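Local atomic coordinates of glycoside hydrolase family 31 (Trueperella pyogenes, PDB entry 5I0F), a protein that degrades the cyclic glucan cycloalternan, probably as a retaining glycoside hydrolase that works through a covalent glycosyl-enzyme intermediate. Residues A[297-302]-A[588-593]; A[513-518]-A[526-531]; A[532-537]-A[564-569]; A[560-565]-A[573-578]. One frame throughout, in Å; residues are numbered along the deposited sequence.

Contact 1: residues A[297-302]-A[588-593]; sequences LWASGN and MQYHSE. With BGC (beta-D-glucopyranose), chain C; GLC (alpha-D-glucopyranose), chain B; GLC (alpha-D-glucopyranose), chain D; GLC (alpha-D-glucopyranose), chain E.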
# COMPACT_ATOMS: atom_id res chain seq x y z
N LEU A 297 -10.10 -11.08 -17.61
CA LEU A 297 -10.21 -9.63 -17.39
C LEU A 297 -11.12 -9.32 -16.19
O LEU A 297 -12.23 -9.90 -16.05
CB LEU A 297 -10.74 -8.94 -18.65
CG LEU A 297 -10.95 -7.43 -18.59
CD1 LEU A 297 -9.65 -6.72 -18.27
CD2 LEU A 297 -11.50 -6.94 -19.91
N TRP A 298 -10.64 -8.43 -15.32
CA TRP A 298 -11.43 -7.91 -14.21
C TRP A 298 -12.06 -6.58 -14.63
O TRP A 298 -11.33 -5.67 -15.06
CB TRP A 298 -10.56 -7.65 -12.99
CG TRP A 298 -10.02 -8.86 -12.29
CD1 TRP A 298 -9.46 -9.97 -12.85
CD2 TRP A 298 -9.99 -9.06 -10.88
NE1 TRP A 298 -9.09 -10.86 -11.87
CE2 TRP A 298 -9.40 -10.32 -10.65
CE3 TRP A 298 -10.40 -8.29 -9.79
CZ2 TRP A 298 -9.22 -10.85 -9.36
CZ3 TRP A 298 -10.21 -8.80 -8.49
CH2 TRP A 298 -9.62 -10.06 -8.29
N ALA A 299 -13.37 -6.47 -14.49
CA ALA A 299 -14.11 -5.22 -14.76
C ALA A 299 -14.47 -4.52 -13.45
O ALA A 299 -14.95 -5.16 -12.53
CB ALA A 299 -15.37 -5.56 -15.50
N SER A 300 -14.27 -3.21 -13.38
CA SER A 300 -14.57 -2.44 -12.16
C SER A 300 -14.89 -0.98 -12.53
O SER A 300 -14.42 -0.46 -13.56
CB SER A 300 -13.38 -2.50 -11.22
OG SER A 300 -13.58 -1.76 -10.02
N GLY A 301 -15.69 -0.35 -11.70
CA GLY A 301 -16.01 1.06 -11.85
C GLY A 301 -16.77 1.53 -10.63
O GLY A 301 -17.84 1.00 -10.31
N ASN A 302 -16.23 2.52 -9.92
CA ASN A 302 -16.88 2.93 -8.68
C ASN A 302 -18.33 3.43 -8.88
O ASN A 302 -19.15 3.31 -7.96
CB ASN A 302 -16.06 3.97 -7.92
CG ASN A 302 -16.66 4.29 -6.56
OD1 ASN A 302 -17.44 5.25 -6.41
ND2 ASN A 302 -16.35 3.47 -5.57
N MET A 588 -5.11 -8.61 -14.62
CA MET A 588 -5.49 -7.66 -15.66
C MET A 588 -6.85 -7.05 -15.29
O MET A 588 -7.85 -7.77 -15.23
CB MET A 588 -5.57 -8.37 -17.02
CG MET A 588 -5.94 -7.45 -18.16
SD MET A 588 -6.25 -8.39 -19.67
CE MET A 588 -6.38 -7.02 -20.82
N GLN A 589 -6.88 -5.74 -15.08
CA GLN A 589 -8.05 -5.09 -14.52
C GLN A 589 -8.15 -3.63 -14.93
O GLN A 589 -7.15 -2.90 -14.87
CB GLN A 589 -7.95 -5.16 -12.98
CG GLN A 589 -9.10 -4.53 -12.19
CD GLN A 589 -8.71 -3.33 -11.32
OE1 GLN A 589 -9.40 -3.02 -10.35
NE2 GLN A 589 -7.61 -2.65 -11.66
N TYR A 590 -9.35 -3.20 -15.29
CA TYR A 590 -9.63 -1.76 -15.47
C TYR A 590 -10.54 -1.27 -14.34
O TYR A 590 -11.32 -2.04 -13.78
CB TYR A 590 -10.19 -1.44 -16.86
CG TYR A 590 -11.63 -1.88 -17.11
CD1 TYR A 590 -12.70 -1.11 -16.63
CD2 TYR A 590 -11.92 -3.03 -17.86
CE1 TYR A 590 -14.02 -1.50 -16.87
CE2 TYR A 590 -13.23 -3.42 -18.11
CZ TYR A 590 -14.27 -2.66 -17.62
OH TYR A 590 -15.57 -3.06 -17.88
N HIS A 591 -10.43 0.01 -14.03
CA HIS A 591 -11.11 0.61 -12.88
C HIS A 591 -11.27 2.12 -13.07
O HIS A 591 -10.51 2.74 -13.82
CB HIS A 591 -10.33 0.26 -11.60
CG HIS A 591 -10.93 0.78 -10.32
ND1 HIS A 591 -12.27 0.64 -10.02
CD2 HIS A 591 -10.36 1.36 -9.24
CE1 HIS A 591 -12.50 1.20 -8.83
NE2 HIS A 591 -11.36 1.63 -8.34
N SER A 592 -12.24 2.70 -12.39
CA SER A 592 -12.43 4.15 -12.39
C SER A 592 -12.85 4.70 -11.03
O SER A 592 -13.69 4.12 -10.31
CB SER A 592 -13.47 4.56 -13.43
OG SER A 592 -14.74 3.95 -13.20
N GLU A 593 -12.28 5.84 -10.70
CA GLU A 593 -12.56 6.52 -9.44
C GLU A 593 -13.93 7.20 -9.44
O GLU A 593 -14.43 7.64 -10.47
CB GLU A 593 -11.46 7.59 -9.22
CG GLU A 593 -11.49 8.27 -7.85
CD GLU A 593 -10.31 9.21 -7.66
OE1 GLU A 593 -9.97 9.95 -8.59
OE2 GLU A 593 -9.72 9.22 -6.56
C2 BGC C . -9.20 2.42 -3.71
C3 BGC C . -9.95 2.76 -5.02
C4 BGC C . -11.45 2.75 -4.76
C5 BGC C . -11.82 3.69 -3.60
C6 BGC C . -13.28 3.49 -3.24
C1 BGC C . -9.98 2.50 -2.37
O2 BGC C . -7.77 2.58 -3.67
O3 BGC C . -9.59 1.84 -6.04
O4 BGC C . -12.17 3.13 -5.94
O5 BGC C . -11.01 3.50 -2.41
O6 BGC C . -13.72 4.50 -2.32
C1 GLC B . -10.78 13.09 -4.13
C2 GLC B . -11.24 12.69 -5.53
C3 GLC B . -12.56 11.93 -5.46
C4 GLC B . -12.45 10.74 -4.50
C5 GLC B . -12.00 11.25 -3.13
C6 GLC B . -11.84 10.19 -2.03
O1 GLC B . -11.69 14.05 -3.58
O2 GLC B . -11.41 13.87 -6.34
O3 GLC B . -12.92 11.51 -6.78
O4 GLC B . -13.71 10.06 -4.38
O5 GLC B . -10.74 11.94 -3.29
O6 GLC B . -11.28 8.95 -2.50
C1 GLC D . -14.90 5.19 -2.77
C2 GLC D . -15.17 6.40 -1.85
C3 GLC D . -15.72 5.96 -0.50
C4 GLC D . -16.89 5.01 -0.68
C5 GLC D . -16.46 3.82 -1.54
C6 GLC D . -17.58 2.81 -1.77
O2 GLC D . -13.98 7.16 -1.65
O3 GLC D . -16.11 7.11 0.26
O4 GLC D . -17.34 4.55 0.60
O5 GLC D . -16.02 4.31 -2.81
O6 GLC D . -18.64 3.41 -2.51
C1 GLC E . -9.89 9.04 -2.87
C2 GLC E . -9.48 7.72 -3.54
C3 GLC E . -9.39 6.60 -2.51
C4 GLC E . -8.41 7.00 -1.42
C5 GLC E . -8.92 8.29 -0.79
C6 GLC E . -8.04 8.79 0.34
O2 GLC E . -10.42 7.40 -4.58
O3 GLC E . -8.95 5.39 -3.16
O4 GLC E . -8.29 5.94 -0.45
O5 GLC E . -9.02 9.34 -1.78
O6 GLC E . -6.79 9.31 -0.13
O HOH W 1 -14.64 1.89 -15.05
O HOH W 2 -11.46 -3.06 -8.53
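H591 ND1 meets S300 OG at 2.7 Å across the mouth of the barrel, a weak bond because the N-H is bent to 117°. The other ring nitrogen faces the sugar: H591 NE2 lies 2.9 Å from O4 of the beta-D-glucopyranose, to which it donates, and is hydrogen-bonded to O3 of the same sugar. A chi1 of 179° swings S300 OG away from its own amide and onto the imidazole; a water joins it to Q589 OE1. Where the two strands run out into loops, N302 ND2 donates to O5 of the chain D glucose at 2.9 Å and bonds to E330, while E593 OE2 accepts from O2 of the chain E glucose and bonds Y200. Behind this first shell the two strands run parallel, W298 N giving M588 O a bond of 2.9 Å and Y590 N returning one to W298 O. N302 N donates to S592 O. A CH-pi contact sets A299 CA over one face of the Y590 ring, 4.1 Å from its centroid, and Y590 OH bonds to H317. Strands 297-300 and 587-590, first and last of the TIM barrel, thus close it. With S300 and sugar hydroxyls at its nitrogens, the imidazole is probably fixed in rotation.

Contact 2: residues A[513-518]-A[526-531]; sequences TFSRSG and GLYWAG. With BGC (beta-D-glucopyranose), chain C; GLC (alpha-D-glucopyranose), chain E.
R516 CB sits over one face of the W529 indole, 3.8 Å from the centroid of the six-membered ring and only 10° off its normal, a CH-pi contact in the tightly packed half of this pair. Beneath, F514 CZ touches W529 CB at 3.5 Å; the F514 ring and the indole six-membered ring are nearly parallel but slid apart, with little overlap. L527 CB comes in at the edge of the phenyl ring. Parallel strands 513-515 and 527-529, the fifth and sixth of the TIM barrel, carry these groups through a ladder in which L527 N donates to T513 O (2.8 Å), S515 N to L527 O, and W529 N to S515 O. The side facing S515 and Y528 is wetter. One water accepts from T513 OG1 and S515 OG and donates to L527 O, while another bonds Y528 OH and reaches S517 O only weakly. S515 OG also bonds T466. Just past the strand, R516 takes a chi1 of 64° and then runs extended to the sugars. R516 NH1 donates to O4 of the chain E glucose at 3.0 Å and to O2 of the beta-D-glucopyranose at 2.9 Å, while its NE forms a salt bridge with E470. One guanidinium nitrogen therefore ties two sugar units together, and the salt bridge at NE probably helps to fix the guanidinium's orientation.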
# COMPACT_ATOMS: atom_id res chain seq x y z
N THR A 513 -8.87 -12.31 -1.83
CA THR A 513 -8.88 -10.91 -1.41
C THR A 513 -8.02 -10.09 -2.38
O THR A 513 -7.09 -10.62 -2.98
CB THR A 513 -8.35 -10.72 0.02
OG1 THR A 513 -6.99 -11.20 0.14
CG2 THR A 513 -9.23 -11.46 0.98
N PHE A 514 -8.32 -8.81 -2.50
CA PHE A 514 -7.66 -7.91 -3.46
C PHE A 514 -7.37 -6.64 -2.66
O PHE A 514 -8.30 -5.87 -2.38
CB PHE A 514 -8.64 -7.67 -4.62
CG PHE A 514 -8.08 -6.95 -5.83
CD1 PHE A 514 -6.94 -7.39 -6.48
CD2 PHE A 514 -8.76 -5.86 -6.36
CE1 PHE A 514 -6.47 -6.74 -7.62
CE2 PHE A 514 -8.32 -5.22 -7.51
CZ PHE A 514 -7.17 -5.65 -8.14
N SER A 515 -6.09 -6.44 -2.31
CA SER A 515 -5.64 -5.38 -1.38
C SER A 515 -4.61 -4.47 -2.04
O SER A 515 -4.02 -4.85 -3.02
CB SER A 515 -4.97 -6.00 -0.15
OG SER A 515 -5.81 -6.96 0.45
N ARG A 516 -4.45 -3.25 -1.51
CA ARG A 516 -3.38 -2.35 -1.93
C ARG A 516 -2.27 -2.25 -0.89
O ARG A 516 -1.14 -1.94 -1.26
CB ARG A 516 -3.89 -0.93 -2.26
CG ARG A 516 -4.50 -0.19 -1.07
CD ARG A 516 -5.12 1.15 -1.43
NE ARG A 516 -5.40 1.90 -0.20
CZ ARG A 516 -6.08 3.05 -0.14
NH1 ARG A 516 -6.63 3.60 -1.22
NH2 ARG A 516 -6.21 3.67 1.02
N SER A 517 -2.58 -2.46 0.38
CA SER A 517 -1.56 -2.32 1.40
C SER A 517 -1.15 -3.67 1.97
O SER A 517 -1.87 -4.67 1.89
CB SER A 517 -1.95 -1.33 2.50
OG SER A 517 -3.03 -1.85 3.26
N GLY A 518 0.04 -3.65 2.56
CA GLY A 518 0.65 -4.84 3.12
C GLY A 518 2.02 -4.62 3.73
O GLY A 518 2.52 -3.49 3.82
N GLY A 526 -3.76 -13.58 -0.58
CA GLY A 526 -4.51 -13.09 -1.71
C GLY A 526 -3.72 -12.34 -2.76
O GLY A 526 -2.53 -12.65 -3.01
N LEU A 527 -4.42 -11.37 -3.37
CA LEU A 527 -3.99 -10.60 -4.53
C LEU A 527 -3.78 -9.13 -4.16
O LEU A 527 -4.32 -8.65 -3.13
CB LEU A 527 -5.09 -10.63 -5.60
CG LEU A 527 -5.25 -11.85 -6.47
CD1 LEU A 527 -5.25 -13.16 -5.72
CD2 LEU A 527 -6.48 -11.69 -7.34
N TYR A 528 -3.00 -8.44 -4.98
CA TYR A 528 -2.61 -7.06 -4.74
C TYR A 528 -2.72 -6.21 -5.99
O TYR A 528 -2.48 -6.69 -7.09
CB TYR A 528 -1.20 -6.96 -4.12
CG TYR A 528 -1.24 -7.58 -2.75
CD1 TYR A 528 -1.10 -8.96 -2.59
CD2 TYR A 528 -1.56 -6.82 -1.62
CE1 TYR A 528 -1.26 -9.56 -1.34
CE2 TYR A 528 -1.67 -7.40 -0.37
CZ TYR A 528 -1.52 -8.77 -0.24
OH TYR A 528 -1.70 -9.32 1.01
N TRP A 529 -3.11 -4.95 -5.83
CA TRP A 529 -3.03 -4.00 -6.93
C TRP A 529 -2.24 -2.79 -6.46
O TRP A 529 -2.10 -2.56 -5.26
CB TRP A 529 -4.41 -3.66 -7.53
CG TRP A 529 -5.11 -2.46 -6.95
CD1 TRP A 529 -5.18 -1.22 -7.51
CD2 TRP A 529 -5.87 -2.39 -5.74
NE1 TRP A 529 -5.88 -0.37 -6.69
CE2 TRP A 529 -6.34 -1.07 -5.61
CE3 TRP A 529 -6.22 -3.33 -4.75
CZ2 TRP A 529 -7.12 -0.64 -4.52
CZ3 TRP A 529 -6.98 -2.90 -3.67
CH2 TRP A 529 -7.42 -1.57 -3.56
N ALA A 530 -1.72 -2.02 -7.43
CA ALA A 530 -0.76 -0.95 -7.18
C ALA A 530 -1.36 0.37 -6.64
O ALA A 530 -0.65 1.33 -6.46
CB ALA A 530 -0.00 -0.67 -8.46
N GLY A 531 -2.65 0.39 -6.34
CA GLY A 531 -3.29 1.56 -5.72
C GLY A 531 -3.71 2.64 -6.70
O GLY A 531 -4.02 2.36 -7.87
C2 BGC C . -9.20 2.42 -3.71
C3 BGC C . -9.95 2.76 -5.02
C4 BGC C . -11.45 2.75 -4.76
C5 BGC C . -11.82 3.69 -3.60
C6 BGC C . -13.28 3.49 -3.24
C1 BGC C . -9.98 2.50 -2.37
O2 BGC C . -7.77 2.58 -3.67
O3 BGC C . -9.59 1.84 -6.04
O4 BGC C . -12.17 3.13 -5.94
O5 BGC C . -11.01 3.50 -2.41
O6 BGC C . -13.72 4.50 -2.32
C1 GLC E . -9.89 9.04 -2.87
C2 GLC E . -9.48 7.72 -3.54
C3 GLC E . -9.39 6.60 -2.51
C4 GLC E . -8.41 7.00 -1.42
C5 GLC E . -8.92 8.29 -0.79
C6 GLC E . -8.04 8.79 0.34
O2 GLC E . -10.42 7.40 -4.58
O3 GLC E . -8.95 5.39 -3.16
O4 GLC E . -8.29 5.94 -0.45
O5 GLC E . -9.02 9.34 -1.78
O6 GLC E . -6.79 9.31 -0.13
O HOH W 3 -5.02 -9.47 -0.55
O HOH W 4 -1.83 -7.73 3.28

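Contact 3: residues A[532-537]-A[564-569]; sequences DEDSTW and GFSGPV. With CA (calcium ion), chain F; BGC (beta-D-glucopyranose), chain C; GLC (alpha-D-glucopyranose), chain E.
D532 OD1 lies 3.4 Å from F565 CZ, the carboxylate turned only 21° from the ring plane, and both groups border the sugars. D532 OD1 accepts from O2 of the beta-D-glucopyranose at 2.7 Å, whereas D532 OD2 lies 2.6 Å from O3 of the chain E glucose. With CG anti to the carbonyl carbon (chi1 -65°), the carboxylate is set between these two units. F565 CE2 touches C3 of the beta-D-glucopyranose at 3.7 Å. Behind the pocket, E533 O takes a bond from S566 N (3.3 Å) in the carbonyl plane, and a weak one from F565 N. A water accepts from both E533 N and F565 N, and E533 OE1 receives D534 N and the backbone N of A202. These are the loops that follow the sixth and seventh strands at the C-terminal end of the TIM barrel, where such folds place their active sites. Calcium is bound by D534 OD1 at 2.5 Å and by five waters, and D534 OD1 also bonds K201. One of those waters accepts from S535 N and donates to S566 O; a second donates to S566 OG, which bonds E593 as well. S535 OG is held by A563 O and R604, and R604 also donates to G564 O.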
# COMPACT_ATOMS: atom_id res chain seq x y z
N ASP A 532 -3.72 3.87 -6.21
CA ASP A 532 -4.38 4.97 -6.89
C ASP A 532 -3.43 5.80 -7.72
O ASP A 532 -2.44 6.31 -7.19
CB ASP A 532 -5.00 5.91 -5.86
CG ASP A 532 -6.11 5.27 -5.08
OD1 ASP A 532 -6.62 4.21 -5.48
OD2 ASP A 532 -6.51 5.89 -4.06
N GLU A 533 -3.74 5.99 -9.01
CA GLU A 533 -2.94 6.88 -9.85
C GLU A 533 -3.75 7.67 -10.87
O GLU A 533 -4.89 7.34 -11.20
CB GLU A 533 -1.83 6.10 -10.60
CG GLU A 533 -0.41 6.19 -9.99
CD GLU A 533 0.26 7.56 -10.10
OE1 GLU A 533 -0.45 8.61 -10.14
OE2 GLU A 533 1.52 7.62 -10.15
N ASP A 534 -3.10 8.71 -11.37
CA ASP A 534 -3.58 9.48 -12.52
C ASP A 534 -3.39 8.68 -13.82
O ASP A 534 -2.61 7.73 -13.89
CB ASP A 534 -2.81 10.79 -12.61
CG ASP A 534 -3.18 11.77 -11.51
OD1 ASP A 534 -4.36 12.19 -11.45
OD2 ASP A 534 -2.30 12.12 -10.69
N SER A 535 -4.13 9.08 -14.85
CA SER A 535 -4.01 8.50 -16.17
C SER A 535 -2.93 9.21 -16.96
O SER A 535 -3.24 10.05 -17.85
CB SER A 535 -5.35 8.55 -16.93
OG SER A 535 -6.30 7.67 -16.34
N THR A 536 -1.69 8.86 -16.66
CA THR A 536 -0.51 9.47 -17.26
C THR A 536 0.52 8.42 -17.70
O THR A 536 0.57 7.30 -17.16
CB THR A 536 0.20 10.43 -16.30
OG1 THR A 536 0.75 9.71 -15.19
CG2 THR A 536 -0.74 11.53 -15.80
N TRP A 537 1.40 8.84 -18.63
CA TRP A 537 2.51 7.98 -19.04
C TRP A 537 3.48 7.71 -17.88
O TRP A 537 3.95 6.61 -17.74
CB TRP A 537 3.26 8.56 -20.25
CG TRP A 537 2.39 8.61 -21.45
CD1 TRP A 537 1.61 9.66 -21.87
CD2 TRP A 537 2.18 7.55 -22.40
NE1 TRP A 537 0.94 9.32 -23.03
CE2 TRP A 537 1.26 8.04 -23.37
CE3 TRP A 537 2.67 6.25 -22.53
CZ2 TRP A 537 0.85 7.26 -24.46
CZ3 TRP A 537 2.26 5.48 -23.63
CH2 TRP A 537 1.34 5.99 -24.56
N GLY A 564 -4.64 4.08 -15.46
CA GLY A 564 -5.04 4.99 -14.40
C GLY A 564 -6.56 5.08 -14.17
O GLY A 564 -7.38 4.96 -15.10
N PHE A 565 -6.93 5.30 -12.91
CA PHE A 565 -8.35 5.36 -12.54
C PHE A 565 -8.90 6.76 -12.29
O PHE A 565 -10.13 6.91 -12.24
CB PHE A 565 -8.65 4.39 -11.38
CG PHE A 565 -8.68 5.01 -10.00
CD1 PHE A 565 -7.70 5.87 -9.55
CD2 PHE A 565 -9.64 4.60 -9.11
CE1 PHE A 565 -7.74 6.39 -8.25
CE2 PHE A 565 -9.69 5.10 -7.82
CZ PHE A 565 -8.74 5.99 -7.38
N SER A 566 -8.02 7.75 -12.13
CA SER A 566 -8.41 9.09 -11.65
C SER A 566 -8.35 10.12 -12.77
O SER A 566 -7.45 10.09 -13.60
CB SER A 566 -7.50 9.52 -10.50
OG SER A 566 -7.82 10.82 -10.02
N GLY A 567 -9.30 11.05 -12.75
CA GLY A 567 -9.36 12.14 -13.73
C GLY A 567 -10.10 11.76 -14.99
O GLY A 567 -10.67 10.66 -15.10
N PRO A 568 -10.12 12.68 -15.97
CA PRO A 568 -10.68 12.36 -17.28
C PRO A 568 -10.14 11.03 -17.81
O PRO A 568 -9.05 10.62 -17.42
CB PRO A 568 -10.20 13.54 -18.14
CG PRO A 568 -10.15 14.68 -17.19
CD PRO A 568 -9.67 14.08 -15.89
N VAL A 569 -10.90 10.35 -18.66
CA VAL A 569 -10.40 9.09 -19.23
C VAL A 569 -8.99 9.28 -19.87
O VAL A 569 -8.68 10.36 -20.39
CB VAL A 569 -11.37 8.45 -20.25
CG1 VAL A 569 -12.72 8.17 -19.59
CG2 VAL A 569 -11.55 9.31 -21.48
CA CA F . -5.20 13.83 -13.20
C2 BGC C . -9.20 2.42 -3.71
C3 BGC C . -9.95 2.76 -5.02
C4 BGC C . -11.45 2.75 -4.76
C5 BGC C . -11.82 3.69 -3.60
C6 BGC C . -13.28 3.49 -3.24
C1 BGC C . -9.98 2.50 -2.37
O2 BGC C . -7.77 2.58 -3.67
O3 BGC C . -9.59 1.84 -6.04
O4 BGC C . -12.17 3.13 -5.94
O5 BGC C . -11.01 3.50 -2.41
O6 BGC C . -13.72 4.50 -2.32
C1 GLC E . -9.89 9.04 -2.87
C2 GLC E . -9.48 7.72 -3.54
C3 GLC E . -9.39 6.60 -2.51
C4 GLC E . -8.41 7.00 -1.42
C5 GLC E . -8.92 8.29 -0.79
C6 GLC E . -8.04 8.79 0.34
O2 GLC E . -10.42 7.40 -4.58
O3 GLC E . -8.95 5.39 -3.16
O4 GLC E . -8.29 5.94 -0.45
O5 GLC E . -9.02 9.34 -1.78
O6 GLC E . -6.79 9.31 -0.13
O HOH W 5 -5.21 4.14 -10.71
O HOH W 6 -5.46 11.77 -14.37
O HOH W 7 -7.09 13.23 -11.62
O HOH W 8 -6.93 15.07 -14.06
O HOH W 9 -4.44 15.56 -11.49
O HOH W 10 -3.04 14.25 -14.00

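Contact 4: residues A[560-565]-A[573-578]; sequences WDLAGF and ELYARA. With BGC (beta-D-glucopyranose), chain C.
A type II beta turn from D561 to G564, closed by G564 N donating to D561 O at 3.0 Å, ends strand 558-561 and presents A563 to residues 573-578 of helix 572-583, whose backbone makes no hydrogen bond with it. A563 and A578 meet closely: A563 CB lies 3.8 Å from A578 CB, and A578 CB reaches A563 N at 3.6 Å. Two small residues thus let the turn and the helix come together, with CA atoms 5.4 Å apart. About one turn earlier in the helix, A563 CB touches Y575 CD1 at 4.1 Å and, more distantly, L574 CG. L562 CD1 approaches the Y575 ring obliquely, 3.8 Å from Y575 CE1; a chi1 of 68° turns the isobutyl group toward the phenol ring. W560 brings the far corner of its indole to A578, with CH2 3.8 Å from A578 CB, while L562 CA lies over one face of that indole. The phenol of Y575 reaches past this apolar patch, and its OH bonds to R604 O. The whole contact belongs to the beta-alpha-beta unit of strand 558-561, helix 572-583 and strand 587-590. Helix 537-551 meets W560 and L574 through F540, and helix 606-613 packs on Y575.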
# COMPACT_ATOMS: atom_id res chain seq x y z
N TRP A 560 -2.85 -3.79 -11.49
CA TRP A 560 -2.94 -2.33 -11.41
C TRP A 560 -4.17 -1.87 -12.20
O TRP A 560 -4.75 -2.64 -12.97
CB TRP A 560 -1.65 -1.66 -11.94
CG TRP A 560 -1.40 -1.84 -13.45
CD1 TRP A 560 -1.31 -3.02 -14.13
CD2 TRP A 560 -1.25 -0.80 -14.44
NE1 TRP A 560 -1.11 -2.78 -15.47
CE2 TRP A 560 -1.06 -1.43 -15.69
CE3 TRP A 560 -1.24 0.60 -14.39
CZ2 TRP A 560 -0.87 -0.71 -16.87
CZ3 TRP A 560 -1.03 1.31 -15.55
CH2 TRP A 560 -0.86 0.65 -16.79
N ASP A 561 -4.58 -0.63 -11.97
CA ASP A 561 -5.67 -0.01 -12.72
C ASP A 561 -5.12 0.40 -14.08
O ASP A 561 -4.42 1.41 -14.20
CB ASP A 561 -6.16 1.24 -12.03
CG ASP A 561 -6.70 1.00 -10.61
OD1 ASP A 561 -7.08 -0.15 -10.23
OD2 ASP A 561 -6.72 2.01 -9.89
N LEU A 562 -5.36 -0.38 -15.11
CA LEU A 562 -4.68 -0.12 -16.37
C LEU A 562 -5.06 1.28 -16.89
O LEU A 562 -6.22 1.66 -16.86
CB LEU A 562 -4.93 -1.23 -17.41
CG LEU A 562 -6.34 -1.40 -17.99
CD1 LEU A 562 -6.58 -0.53 -19.23
CD2 LEU A 562 -6.60 -2.86 -18.34
N ALA A 563 -4.04 2.05 -17.30
CA ALA A 563 -4.16 3.41 -17.77
C ALA A 563 -4.64 4.44 -16.75
O ALA A 563 -4.98 5.56 -17.12
CB ALA A 563 -5.01 3.46 -19.04
N GLY A 564 -4.64 4.08 -15.46
CA GLY A 564 -5.04 4.99 -14.40
C GLY A 564 -6.56 5.08 -14.17
O GLY A 564 -7.38 4.96 -15.10
N PHE A 565 -6.93 5.30 -12.91
CA PHE A 565 -8.35 5.36 -12.54
C PHE A 565 -8.90 6.76 -12.29
O PHE A 565 -10.13 6.91 -12.24
CB PHE A 565 -8.65 4.39 -11.38
CG PHE A 565 -8.68 5.01 -10.00
CD1 PHE A 565 -7.70 5.87 -9.55
CD2 PHE A 565 -9.64 4.60 -9.11
CE1 PHE A 565 -7.74 6.39 -8.25
CE2 PHE A 565 -9.69 5.10 -7.82
CZ PHE A 565 -8.74 5.99 -7.38
N GLU A 573 -4.17 6.69 -26.96
CA GLU A 573 -2.89 6.03 -27.13
C GLU A 573 -2.39 5.37 -25.84
O GLU A 573 -1.82 4.28 -25.86
CB GLU A 573 -1.83 7.02 -27.66
CG GLU A 573 -0.56 6.35 -28.11
CD GLU A 573 0.48 7.33 -28.62
OE1 GLU A 573 1.50 6.86 -29.16
OE2 GLU A 573 0.32 8.58 -28.45
N LEU A 574 -2.59 6.07 -24.72
CA LEU A 574 -2.24 5.53 -23.42
C LEU A 574 -3.08 4.33 -23.08
O LEU A 574 -2.57 3.31 -22.62
CB LEU A 574 -2.34 6.62 -22.32
CG LEU A 574 -2.10 6.15 -20.89
CD1 LEU A 574 -0.73 5.51 -20.71
CD2 LEU A 574 -2.30 7.34 -19.97
N TYR A 575 -4.39 4.43 -23.31
CA TYR A 575 -5.27 3.28 -23.08
C TYR A 575 -4.80 2.07 -23.89
O TYR A 575 -4.66 0.98 -23.35
CB TYR A 575 -6.71 3.60 -23.39
CG TYR A 575 -7.72 2.57 -22.89
CD1 TYR A 575 -8.17 2.58 -21.57
CD2 TYR A 575 -8.22 1.60 -23.74
CE1 TYR A 575 -9.11 1.66 -21.11
CE2 TYR A 575 -9.17 0.68 -23.29
CZ TYR A 575 -9.60 0.71 -21.99
OH TYR A 575 -10.56 -0.21 -21.57
N ALA A 576 -4.50 2.28 -25.16
CA ALA A 576 -4.00 1.20 -26.01
C ALA A 576 -2.73 0.56 -25.50
O ALA A 576 -2.66 -0.68 -25.44
CB ALA A 576 -3.79 1.69 -27.43
N ARG A 577 -1.73 1.36 -25.16
CA ARG A 577 -0.44 0.80 -24.72
C ARG A 577 -0.58 0.11 -23.36
O ARG A 577 0.00 -0.94 -23.14
CB ARG A 577 0.65 1.87 -24.65
CG ARG A 577 1.02 2.56 -25.95
CD ARG A 577 1.36 1.58 -27.05
NE ARG A 577 2.06 2.22 -28.16
CZ ARG A 577 2.39 1.60 -29.30
NH1 ARG A 577 2.09 0.32 -29.51
NH2 ARG A 577 3.04 2.28 -30.24
N ALA A 578 -1.36 0.70 -22.48
CA ALA A 578 -1.55 0.17 -21.14
C ALA A 578 -2.38 -1.11 -21.16
O ALA A 578 -2.12 -2.03 -20.37
CB ALA A 578 -2.21 1.21 -20.25
C2 BGC C . -9.20 2.42 -3.71
C3 BGC C . -9.95 2.76 -5.02
C4 BGC C . -11.45 2.75 -4.76
C5 BGC C . -11.82 3.69 -3.60
C6 BGC C . -13.28 3.49 -3.24
C1 BGC C . -9.98 2.50 -2.37
O2 BGC C . -7.77 2.58 -3.67
O3 BGC C . -9.59 1.84 -6.04
O4 BGC C . -12.17 3.13 -5.94
O5 BGC C . -11.01 3.50 -2.41
O6 BGC C . -13.72 4.50 -2.32

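How the contacts relate
All four contacts belong to the TIM barrel. Contact 1 joins its first and last strands, and the other three are nested in the chain between them. Contact 2 pairs the fifth and sixth strands, contact 3 joins the loops after the sixth and seventh, and contact 4 sets the seventh strand and its turn against helix 572-583. Contacts 3 and 4 share G564 and F565, with centres about 8 Å apart; contacts 1 and 2 are about 14 Å apart, yet W298 packs on F514 and L527 inside the barrel. E593 to S566 and Q589 to D561 link contact 1 to contacts 3 and 4. Sugar-contacting residues, mostly from the loops that follow several of the strands, thus converge on one glycan site.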